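Local coordinates for uncharacterized protein YmzC (Bacillus subtilis, PDB 3KVP) that is of unknown function, a probable secreted or envelope protein of the YmzC-like family whose crystallised portion forms a small antiparallel beta-sheet, at residues K41-N46 and N50-K55. Sequence-based numbering, arbitrary orientation.
Sequences KIYEYN and NEVKLK
With CG beside its backbone N (chi1 -64°), Tyr-43 sets its ring next to Leu-54, the residue opposite it in a non-hydrogen-bonded pair, whose own CG is anti to the backbone N (chi1 -179°); Leu-54 CD1 thereby reaches over one ring face, 3.8 Å from the Tyr-43 centroid, as a CH-pi contact. Val-52 CG2 comes to 3.9 Å from Tyr-43 CD2, and the ring also meets Phe-32 nearly parallel. This hairpin of strands 39-46 and 51-59 shows how side chains alternate between two faces. Tyr-43, Tyr-45, Val-52 and Leu-54 share one; on the other, the extended Glu-44 crosses the bent Lys-55, Glu-44 OE1 lying 3.5 Å from Lys-55 CD and 4.3 Å from Lys-55 NZ, beyond a salt bridge. Between the faces, Glu-44 and Lys-53 exchange two backbone hydrogen bonds. Near the turn, Asn-46 N donates almost straight (170°) to Glu-51 O at 2.6 Å, and Asn-50 and Glu-51 both face Asn-46 in a G1 bulge. Tyr-43 OH is hydrogen-bonded to Asp-60 OD1 of the second subunit, whose OD2 forms a salt bridge with Lys-41 NZ. The chemistry implies an aromatic-aliphatic face that probably contributes to subunit packing, and only weak attraction between Glu-44 and Lys-55 on the polar one.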
loop_
_atom_site.group_PDB
_atom_site.type_symbol
_atom_site.label_atom_id
_atom_site.label_comp_id
_atom_site.label_asym_id
_atom_site.label_seq_id
_atom_site.Cartn_x
_atom_site.Cartn_y
_atom_site.Cartn_z
ATOM N N LYS D 41 -8.495 10.155 -6.131
ATOM C CA LYS D 41 -9.218 10.873 -5.087
ATOM C C LYS D 41 -8.313 10.996 -3.878
ATOM O O LYS D 41 -7.760 9.995 -3.425
ATOM C CB LYS D 41 -10.440 10.080 -4.662
ATOM C CG LYS D 41 -11.453 9.792 -5.736
ATOM C CD LYS D 41 -12.460 8.773 -5.223
ATOM C CE LYS D 41 -13.158 8.067 -6.365
ATOM N NZ LYS D 41 -13.682 6.738 -5.939
ATOM N N ILE D 42 -8.147 12.206 -3.348
ATOM C CA ILE D 42 -7.350 12.375 -2.129
ATOM C C ILE D 42 -8.224 12.685 -0.915
ATOM O O ILE D 42 -9.159 13.498 -0.979
ATOM C CB ILE D 42 -6.217 13.405 -2.274
ATOM C CG1 ILE D 42 -5.050 12.800 -3.055
ATOM C CG2 ILE D 42 -5.674 13.780 -0.919
ATOM C CD1 ILE D 42 -5.237 12.846 -4.486
ATOM N N TYR D 43 -7.921 11.997 0.182
ATOM C CA TYR D 43 -8.716 12.066 1.389
ATOM C C TYR D 43 -7.863 12.476 2.562
ATOM O O TYR D 43 -6.627 12.394 2.502
ATOM C CB TYR D 43 -9.284 10.698 1.713
ATOM C CG TYR D 43 -10.242 10.154 0.702
ATOM C CD1 TYR D 43 -9.787 9.401 -0.376
ATOM C CD2 TYR D 43 -11.615 10.371 0.826
ATOM C CE1 TYR D 43 -10.665 8.877 -1.301
ATOM C CE2 TYR D 43 -12.513 9.849 -0.111
ATOM C CZ TYR D 43 -12.022 9.103 -1.169
ATOM O OH TYR D 43 -12.876 8.574 -2.104
ATOM N N GLU D 44 -8.535 12.893 3.635
ATOM C CA GLU D 44 -7.891 13.140 4.917
ATOM C C GLU D 44 -8.664 12.456 6.021
ATOM O O GLU D 44 -9.885 12.558 6.080
ATOM C CB GLU D 44 -7.809 14.632 5.233
ATOM C CG GLU D 44 -6.970 14.915 6.486
ATOM C CD GLU D 44 -6.842 16.403 6.825
ATOM O OE1 GLU D 44 -7.544 17.232 6.198
ATOM O OE2 GLU D 44 -6.040 16.738 7.729
ATOM N N TYR D 45 -7.965 11.745 6.893
ATOM C CA TYR D 45 -8.605 11.260 8.105
ATOM C C TYR D 45 -8.236 12.144 9.299
ATOM O O TYR D 45 -7.056 12.303 9.627
ATOM C CB TYR D 45 -8.232 9.813 8.388
ATOM C CG TYR D 45 -8.766 9.332 9.721
ATOM C CD1 TYR D 45 -10.127 9.275 9.964
ATOM C CD2 TYR D 45 -7.906 8.959 10.740
ATOM C CE1 TYR D 45 -10.627 8.842 11.187
ATOM C CE2 TYR D 45 -8.386 8.521 11.960
ATOM C CZ TYR D 45 -9.745 8.461 12.177
ATOM O OH TYR D 45 -10.214 8.030 13.393
ATOM N N ASN D 46 -9.233 12.738 9.947
ATOM C CA ASN D 46 -8.943 13.527 11.133
ATOM C C ASN D 46 -9.197 12.725 12.396
ATOM O O ASN D 46 -10.340 12.574 12.837
ATOM C CB ASN D 46 -9.759 14.809 11.147
ATOM C CG ASN D 46 -9.400 15.715 12.310
ATOM O OD1 ASN D 46 -8.796 15.290 13.298
ATOM N ND2 ASN D 46 -9.776 16.975 12.194
ATOM N N ASN D 50 -12.262 12.307 14.509
ATOM C CA ASN D 50 -12.589 10.976 14.001
ATOM C C ASN D 50 -13.473 11.021 12.757
ATOM O O ASN D 50 -14.595 10.521 12.766
ATOM C CB ASN D 50 -13.292 10.159 15.082
ATOM C CG ASN D 50 -13.657 8.767 14.611
ATOM O OD1 ASN D 50 -14.685 8.220 14.990
ATOM N ND2 ASN D 50 -12.822 8.194 13.773
ATOM N N GLU D 51 -12.975 11.622 11.685
ATOM C CA GLU D 51 -13.745 11.673 10.450
ATOM C C GLU D 51 -12.854 11.855 9.231
ATOM O O GLU D 51 -11.732 12.364 9.330
ATOM C CB GLU D 51 -14.788 12.784 10.513
ATOM C CG GLU D 51 -14.266 14.161 10.182
ATOM C CD GLU D 51 -15.221 15.258 10.627
ATOM O OE1 GLU D 51 -16.208 14.951 11.338
ATOM O OE2 GLU D 51 -14.981 16.430 10.269
ATOM N N VAL D 52 -13.347 11.428 8.076
ATOM C CA VAL D 52 -12.586 11.608 6.860
ATOM C C VAL D 52 -13.286 12.547 5.909
ATOM O O VAL D 52 -14.502 12.576 5.849
ATOM C CB VAL D 52 -12.272 10.274 6.165
ATOM C CG1 VAL D 52 -13.055 9.174 6.796
ATOM C CG2 VAL D 52 -12.509 10.372 4.645
ATOM N N LYS D 53 -12.491 13.324 5.179
ATOM C CA LYS D 53 -12.999 14.244 4.172
ATOM C C LYS D 53 -12.353 13.984 2.829
ATOM O O LYS D 53 -11.138 13.798 2.725
ATOM C CB LYS D 53 -12.734 15.698 4.569
ATOM C CG LYS D 53 -13.501 16.155 5.788
ATOM C CD LYS D 53 -13.296 17.641 6.058
ATOM C CE LYS D 53 -14.255 18.138 7.144
ATOM N NZ LYS D 53 -14.150 19.612 7.372
ATOM N N LEU D 54 -13.169 13.977 1.789
ATOM C CA LEU D 54 -12.634 13.964 0.448
ATOM C C LEU D 54 -12.071 15.361 0.221
ATOM O O LEU D 54 -12.812 16.333 0.282
ATOM C CB LEU D 54 -13.734 13.649 -0.564
ATOM C CG LEU D 54 -13.307 13.574 -2.030
ATOM C CD1 LEU D 54 -12.031 12.768 -2.164
ATOM C CD2 LEU D 54 -14.421 12.992 -2.907
ATOM N N LYS D 55 -10.768 15.464 -0.037
ATOM C CA LYS D 55 -10.132 16.762 -0.220
ATOM C C LYS D 55 -9.986 17.182 -1.681
ATOM O O LYS D 55 -10.064 18.370 -1.988
ATOM C CB LYS D 55 -8.765 16.817 0.486
ATOM C CG LYS D 55 -8.866 16.995 2.006
ATOM C CD LYS D 55 -7.497 17.199 2.660
ATOM C CE LYS D 55 -6.903 18.567 2.342
ATOM N NZ LYS D 55 -7.915 19.639 2.613
#